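D-alanyl transferase DltD (Enterococcus faecalis, PDB 6O93) probably acts in transferring D-alanine onto lipoteichoic acid during cell-wall biogenesis in this Gram-positive bacterium. Local coordinates at residues Arg186-Asn189 with Arg190-Glu193; Val201-Glu204 with Pro205-Glu208; Tyr383-Asp386 with Trp387-Gln390. All coordinates share one frame; numbering follows the deposited sequence.

Three local contacts follow one another along the chain, each within a single unbroken run of eight residues, so none nests in or crosses another. Interaction 1 is a turn inside the long helix 175-195, which it sets against helix 124-132. After that helix the chain passes through a loop, and interaction 2 closes the turn by which this loop enters helix 204-211, joining helices 10-17 and 57-63; the nearest atoms of the two contacts are about 14 Å apart. Far later, after helix 352-367, interaction 3 comprises the short helix 385-388 and its two flanks, held against helices 272-285 and 309-324. Its centre is about 41 Å from that of interaction 2, on the opposite side of the chain's centre.

Interaction 1: residues Arg186-Asn189 with Arg190-Glu193; sequences RFLN and REDE
The side chain of L188 crosses that of E191 at an angle, its CD2 methyl 4.0 Å from the carboxylate oxygen OE1. E191 reaches this place because its CG stands beside its own backbone N (chi1 -71°) and the chain then runs extended, back along the helix over the carbonyl of F187; CG of E191 is 3.3 Å from O of F187. The same carbonyl takes the backbone N-H of E191 in a bond of 2.8 Å between N of E191 and O of F187. One residue on, N of D192 bonds to O of L188 at 2.9 Å, and N of E193 to O of N189 at 3.1 Å, whereas the bond from R190 to R186 is weak.

N189 and D192 meet through water. One molecule donates to both, lying 2.6 Å from OD1 of N189 and 2.9 Å from OD2 of D192. OD2 of D192 also accepts from the backbone N atoms of N28 and V29, so three donors grip one oxygen of this buried carboxylate, which would probably stabilise its negative charge.

All of this belongs to helix 175-195 at the protein surface. L188, N189 and D192 lean on helix 124-132 through Q124, L125 and Y128, while D192 ties the helix to the start of helix 29-36.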
loop_
_atom_site.group_PDB
_atom_site.type_symbol
_atom_site.label_atom_id
_atom_site.label_comp_id
_atom_site.label_asym_id
_atom_site.label_seq_id
_atom_site.Cartn_x
_atom_site.Cartn_y
_atom_site.Cartn_z
ATOM N N ARG A 186 -21.284 0.671 17.483
ATOM C CA ARG A 186 -22.651 0.517 16.993
ATOM C C ARG A 186 -22.977 1.581 15.952
ATOM O O ARG A 186 -23.623 1.293 14.939
ATOM C CB ARG A 186 -23.641 0.581 18.156
ATOM C CG ARG A 186 -23.516 -0.583 19.129
ATOM C CD ARG A 186 -24.469 -0.446 20.306
ATOM N NE ARG A 186 -25.870 -0.478 19.895
ATOM C CZ ARG A 186 -26.895 -0.225 20.704
ATOM N NH1 ARG A 186 -26.683 0.086 21.979
ATOM N NH2 ARG A 186 -28.136 -0.279 20.239
ATOM N N PHE A 187 -22.529 2.818 16.178
ATOM C CA PHE A 187 -22.729 3.863 15.179
ATOM C C PHE A 187 -21.777 3.691 14.001
ATOM O O PHE A 187 -22.185 3.826 12.842
ATOM C CB PHE A 187 -22.542 5.240 15.812
ATOM C CG PHE A 187 -23.548 5.558 16.875
ATOM C CD1 PHE A 187 -24.761 6.133 16.543
ATOM C CD2 PHE A 187 -23.279 5.290 18.207
ATOM C CE1 PHE A 187 -25.692 6.429 17.519
ATOM C CE2 PHE A 187 -24.201 5.583 19.185
ATOM C CZ PHE A 187 -25.411 6.152 18.841
ATOM N N LEU A 188 -20.506 3.388 14.278
ATOM C CA LEU A 188 -19.510 3.321 13.214
ATOM C C LEU A 188 -19.821 2.200 12.227
ATOM O O LEU A 188 -19.623 2.359 11.019
ATOM C CB LEU A 188 -18.117 3.136 13.815
ATOM C CG LEU A 188 -17.601 4.315 14.642
ATOM C CD1 LEU A 188 -16.382 3.914 15.463
ATOM C CD2 LEU A 188 -17.268 5.497 13.739
ATOM N N ASN A 189 -20.299 1.055 12.723
ATOM C CA ASN A 189 -20.653 -0.044 11.830
ATOM C C ASN A 189 -21.895 0.288 11.013
ATOM O O ASN A 189 -21.977 -0.058 9.829
ATOM C CB ASN A 189 -20.864 -1.327 12.631
ATOM C CG ASN A 189 -19.564 -2.021 12.970
ATOM O OD1 ASN A 189 -18.679 -2.153 12.124
ATOM N ND2 ASN A 189 -19.435 -2.461 14.216
ATOM N N ARG A 190 -22.874 0.953 11.627
ATOM C CA ARG A 190 -24.047 1.385 10.878
ATOM C C ARG A 190 -23.659 2.379 9.791
ATOM O O ARG A 190 -24.164 2.310 8.665
ATOM C CB ARG A 190 -25.077 1.992 11.832
ATOM C CG ARG A 190 -26.361 2.458 11.166
ATOM C CD ARG A 190 -27.046 1.334 10.401
ATOM N NE ARG A 190 -28.370 1.726 9.927
ATOM C CZ ARG A 190 -29.081 1.044 9.033
ATOM N NH1 ARG A 190 -28.596 -0.072 8.503
ATOM N NH2 ARG A 190 -30.278 1.484 8.665
ATOM N N GLU A 191 -22.754 3.307 10.107
ATOM C CA GLU A 191 -22.313 4.278 9.114
ATOM C C GLU A 191 -21.491 3.617 8.016
ATOM O O GLU A 191 -21.518 4.070 6.866
ATOM C CB GLU A 191 -21.522 5.394 9.800
ATOM C CG GLU A 191 -22.405 6.297 10.650
ATOM C CD GLU A 191 -21.625 7.256 11.528
ATOM O OE1 GLU A 191 -20.415 7.037 11.738
ATOM O OE2 GLU A 191 -22.231 8.232 12.016
ATOM N N ASP A 192 -20.765 2.547 8.345
ATOM C CA ASP A 192 -20.084 1.765 7.317
ATOM C C ASP A 192 -21.089 1.179 6.331
ATOM O O ASP A 192 -20.917 1.284 5.110
ATOM C CB ASP A 192 -19.260 0.657 7.977
ATOM C CG ASP A 192 -18.332 -0.049 7.002
ATOM O OD1 ASP A 192 -18.061 0.508 5.919
ATOM O OD2 ASP A 192 -17.874 -1.165 7.325
ATOM N N GLU A 193 -22.156 0.565 6.845
ATOM C CA GLU A 193 -23.175 -0.014 5.973
ATOM C C GLU A 193 -23.855 1.057 5.128
ATOM O O GLU A 193 -24.161 0.829 3.953
ATOM C CB GLU A 193 -24.204 -0.772 6.817
ATOM C CG GLU A 193 -25.375 -1.372 6.033
ATOM C CD GLU A 193 -24.963 -2.517 5.121
ATOM O OE1 GLU A 193 -23.802 -2.969 5.211
ATOM O OE2 GLU A 193 -25.804 -2.969 4.314
HETATM O O HOH W 1 -19.109 -2.578 9.550
#

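Interaction 2: residues Val201-Glu204 with Pro205-Glu208; sequences VSRE and PIVE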
loop_
_atom_site.group_PDB
_atom_site.type_symbol
_atom_site.label_atom_id
_atom_site.label_comp_id
_atom_site.label_asym_id
_atom_site.label_seq_id
_atom_site.Cartn_x
_atom_site.Cartn_y
_atom_site.Cartn_z
ATOM N N VAL A 201 -15.948 5.453 -7.059
ATOM C CA VAL A 201 -15.967 5.557 -8.512
ATOM C C VAL A 201 -15.128 4.400 -9.034
ATOM O O VAL A 201 -13.892 4.437 -8.981
ATOM C CB VAL A 201 -15.441 6.908 -9.008
ATOM C CG1 VAL A 201 -15.357 6.922 -10.523
ATOM C CG2 VAL A 201 -16.339 8.034 -8.512
ATOM N N SER A 202 -15.795 3.363 -9.525
ATOM C CA SER A 202 -15.099 2.211 -10.069
ATOM C C SER A 202 -14.340 2.590 -11.336
ATOM O O SER A 202 -14.779 3.431 -12.124
ATOM C CB SER A 202 -16.093 1.092 -10.373
ATOM O OG SER A 202 -15.452 -0.006 -10.993
ATOM N N ARG A 203 -13.182 1.960 -11.520
ATOM C CA ARG A 203 -12.417 2.097 -12.751
ATOM C C ARG A 203 -12.740 0.999 -13.754
ATOM O O ARG A 203 -11.998 0.825 -14.728
ATOM C CB ARG A 203 -10.916 2.109 -12.444
ATOM C CG ARG A 203 -10.437 3.398 -11.792
ATOM C CD ARG A 203 -8.952 3.357 -11.455
ATOM N NE ARG A 203 -8.484 4.635 -10.920
ATOM C CZ ARG A 203 -8.670 5.040 -9.667
ATOM N NH1 ARG A 203 -9.318 4.271 -8.801
ATOM N NH2 ARG A 203 -8.208 6.219 -9.275
ATOM N N GLU A 204 -13.830 0.262 -13.541
ATOM C CA GLU A 204 -14.221 -0.772 -14.494
ATOM C C GLU A 204 -14.403 -0.228 -15.906
ATOM O O GLU A 204 -14.040 -0.939 -16.861
ATOM C CB GLU A 204 -15.501 -1.461 -14.004
ATOM C CG GLU A 204 -15.887 -2.702 -14.798
ATOM C CD GLU A 204 -14.849 -3.809 -14.706
ATOM O OE1 GLU A 204 -13.937 -3.711 -13.855
ATOM O OE2 GLU A 204 -14.944 -4.778 -15.491
ATOM N N PRO A 205 -14.941 0.978 -16.119
ATOM C CA PRO A 205 -14.993 1.503 -17.495
ATOM C C PRO A 205 -13.618 1.664 -18.119
ATOM O O PRO A 205 -13.453 1.428 -19.322
ATOM C CB PRO A 205 -15.711 2.852 -17.331
ATOM C CG PRO A 205 -16.461 2.739 -16.044
ATOM C CD PRO A 205 -15.617 1.872 -15.163
ATOM N N ILE A 206 -12.619 2.066 -17.330
ATOM C CA ILE A 206 -11.260 2.165 -17.852
ATOM C C ILE A 206 -10.714 0.778 -18.165
ATOM O O ILE A 206 -10.022 0.578 -19.172
ATOM C CB ILE A 206 -10.362 2.920 -16.856
ATOM C CG1 ILE A 206 -10.894 4.341 -16.639
ATOM C CG2 ILE A 206 -8.920 2.953 -17.355
ATOM C CD1 ILE A 206 -10.161 5.127 -15.570
ATOM N N VAL A 207 -11.016 -0.201 -17.310
ATOM C CA VAL A 207 -10.572 -1.573 -17.548
ATOM C C VAL A 207 -11.085 -2.069 -18.894
ATOM O O VAL A 207 -10.326 -2.604 -19.711
ATOM C CB VAL A 207 -11.035 -2.488 -16.399
ATOM C CG1 VAL A 207 -10.763 -3.949 -16.735
ATOM C CG2 VAL A 207 -10.347 -2.098 -15.097
ATOM N N GLU A 208 -12.383 -1.895 -19.146
ATOM C CA GLU A 208 -12.972 -2.419 -20.372
ATOM C C GLU A 208 -12.493 -1.654 -21.598
ATOM O O GLU A 208 -12.466 -2.214 -22.701
ATOM C CB GLU A 208 -14.496 -2.384 -20.265
ATOM C CG GLU A 208 -15.037 -3.353 -19.217
ATOM C CD GLU A 208 -16.516 -3.172 -18.948
ATOM O OE1 GLU A 208 -17.170 -2.400 -19.681
ATOM O OE2 GLU A 208 -17.021 -3.804 -17.995
#
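E204 and V207 form the tight, buried part of this helix start. The E204 side chain is bent at chi2 (63°), which lays its carboxylate across V207, with OE1 of E204 4.0 Å from CB of V207. V207 in turn sets its CG2 methyl 3.4 Å from the carbonyl oxygen O of R203. That carbonyl also accepts the backbone N-H of V207, at 2.9 Å between N of V207 and O of R203. R203 is the N-cap residue, and this is the first of the helical bonds; the next runs from N of E208 to O of E204 at 3.0 Å. Before the cap, OG of S202 accepts from N of E204 at 3.0 Å, an ST turn that bends the chain into the helix, and the same hydroxyl is bonded to the carbonyl of E15.

The solvent side is looser. I206 runs alongside R203 in the same direction, but the two side chains meet only at a distance, CD1 of I206 4.2 Å from CG of R203, while CB of I206 sits closer, 3.4 Å from O of R203. E208, extended from the exposed face, brings its OE2 to 3.4 Å from OE2 of E204. The two carboxylate planes stand 86° apart and the like charges would probably repel, which may raise the pKa of one of them; K14 offers E204 a long, weak ion pair.

R203 runs extended to NE, away from the helix, and its NH1 bonds to the carbonyl of T18, with M20, S50 and F52 beside the chain. S202 and R203, just before helix 204-211, thus hold helix 10-17 and the residues after it, while E204 and V207 of its first turn pack on E62 of helix 57-63, V207 also on V59.

Interaction 3: residues Tyr383-Asp386 with Trp387-Gln390; sequences YQTD and WQQQ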
loop_
_atom_site.group_PDB
_atom_site.type_symbol
_atom_site.label_atom_id
_atom_site.label_comp_id
_atom_site.label_asym_id
_atom_site.label_seq_id
_atom_site.Cartn_x
_atom_site.Cartn_y
_atom_site.Cartn_z
ATOM N N TYR A 383 10.976 -2.825 15.707
ATOM C CA TYR A 383 10.185 -1.667 16.109
ATOM C C TYR A 383 11.037 -0.548 16.693
ATOM O O TYR A 383 10.568 0.593 16.772
ATOM C CB TYR A 383 9.144 -2.070 17.159
ATOM C CG TYR A 383 7.922 -2.796 16.635
ATOM C CD1 TYR A 383 7.203 -2.310 15.551
ATOM C CD2 TYR A 383 7.478 -3.963 17.246
ATOM C CE1 TYR A 383 6.079 -2.972 15.086
ATOM C CE2 TYR A 383 6.360 -4.630 16.788
ATOM C CZ TYR A 383 5.665 -4.131 15.708
ATOM O OH TYR A 383 4.553 -4.794 15.250
ATOM N N GLN A 384 12.266 -0.846 17.105
ATOM C CA GLN A 384 13.042 0.067 17.927
ATOM C C GLN A 384 13.627 1.210 17.102
ATOM O O GLN A 384 13.833 1.107 15.889
ATOM C CB GLN A 384 14.167 -0.688 18.637
ATOM C CG GLN A 384 13.676 -1.737 19.618
ATOM C CD GLN A 384 14.809 -2.523 20.244
ATOM O OE1 GLN A 384 15.977 -2.343 19.891
ATOM N NE2 GLN A 384 14.471 -3.402 21.179
ATOM N N THR A 385 13.900 2.317 17.797
ATOM C CA THR A 385 14.484 3.488 17.153
ATOM C C THR A 385 15.848 3.183 16.544
ATOM O O THR A 385 16.215 3.780 15.525
ATOM C CB THR A 385 14.606 4.630 18.163
ATOM O OG1 THR A 385 13.298 5.068 18.550
ATOM C CG2 THR A 385 15.378 5.802 17.565
ATOM N N ASP A 386 16.617 2.271 17.146
ATOM C CA ASP A 386 17.943 1.980 16.608
ATOM C C ASP A 386 17.859 1.307 15.242
ATOM O O ASP A 386 18.791 1.428 14.440
ATOM C CB ASP A 386 18.752 1.127 17.593
ATOM C CG ASP A 386 18.129 -0.232 17.858
ATOM O OD1 ASP A 386 16.930 -0.420 17.569
ATOM O OD2 ASP A 386 18.851 -1.116 18.371
ATOM N N TRP A 387 16.757 0.612 14.946
ATOM C CA TRP A 387 16.575 0.104 13.590
ATOM C C TRP A 387 16.063 1.193 12.654
ATOM O O TRP A 387 16.501 1.279 11.501
ATOM C CB TRP A 387 15.618 -1.085 13.568
ATOM C CG TRP A 387 15.308 -1.503 12.163
ATOM C CD1 TRP A 387 14.129 -1.337 11.496
ATOM C CD2 TRP A 387 16.210 -2.119 11.237
ATOM N NE1 TRP A 387 14.239 -1.823 10.216
ATOM C CE2 TRP A 387 15.507 -2.309 10.031
ATOM C CE3 TRP A 387 17.544 -2.534 11.311
ATOM C CZ2 TRP A 387 16.090 -2.899 8.912
ATOM C CZ3 TRP A 387 18.121 -3.120 10.200
ATOM C CH2 TRP A 387 17.394 -3.297 9.016
ATOM N N GLN A 388 15.135 2.028 13.130
ATOM C CA GLN A 388 14.669 3.150 12.323
ATOM C C GLN A 388 15.834 4.023 11.882
ATOM O O GLN A 388 15.834 4.557 10.767
ATOM C CB GLN A 388 13.655 3.979 13.112
ATOM C CG GLN A 388 12.413 3.210 13.527
ATOM C CD GLN A 388 11.535 3.992 14.484
ATOM O OE1 GLN A 388 11.540 5.224 14.490
ATOM N NE2 GLN A 388 10.779 3.276 15.307
ATOM N N GLN A 389 16.841 4.169 12.741
ATOM C CA GLN A 389 17.990 5.021 12.474
ATOM C C GLN A 389 19.210 4.238 12.005
ATOM O O GLN A 389 20.293 4.817 11.889
ATOM C CB GLN A 389 18.345 5.825 13.728
ATOM C CG GLN A 389 17.224 6.726 14.222
ATOM C CD GLN A 389 16.834 7.779 13.205
ATOM O OE1 GLN A 389 17.684 8.510 12.695
ATOM N NE2 GLN A 389 15.545 7.858 12.896
ATOM N N GLN A 390 19.062 2.945 11.729
ATOM C CA GLN A 390 20.211 2.123 11.370
ATOM C C GLN A 390 20.714 2.475 9.976
ATOM O O GLN A 390 19.932 2.583 9.026
ATOM C CB GLN A 390 19.842 0.642 11.435
ATOM C CG GLN A 390 20.961 -0.301 11.023
ATOM C CD GLN A 390 22.198 -0.175 11.892
ATOM O OE1 GLN A 390 22.114 -0.183 13.121
ATOM N NE2 GLN A 390 23.357 -0.057 11.255
HETATM O O HOH W 2 21.179 2.439 14.846
#
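The backbone makes a single short turn of helix: N of Q388 bonds to O of Q384 at 3.2 Å and N of Q389 to O of T385 at 2.9 Å, while a weak bond from W387 shares the carbonyl of Q384, the N-cap residue. The Q388 side chain adds a grip from the side. With CG beside its own backbone N (chi1 -61°) and the rest extended, it passes the Q384 carbonyl and carries NE2 to 3.1 Å from O of Y383. This bond is bent, 135° at the hydrogen, and NE2 sits above the Y383 carbonyl plane. It ties the turn to the residue preceding its cap.

T385 and Q389 run alongside each other on the exposed face, CG2 of T385 3.9 Å from CG of Q389. Q390 meets D386 past the helix end, its CB 3.3 Å from O of D386. A water donates to that carbonyl, 2.6 Å from O of D386, and at 3.3 Å to OE1 of Q390.

The buried side faces other helices. Y383 stacks on Y143 and bonds through OH to E281; the indole of W387 bonds through NE1 to Q322, meets F382 edge-to-face and makes a cation-pi contact with K318, whose amine also bonds to the carbonyls of W387 and Q390. This is a short helical turn with Q384 at its N-cap position, in the C-terminal tail, pinned by aromatic side chains against helices 272-285 and 309-324.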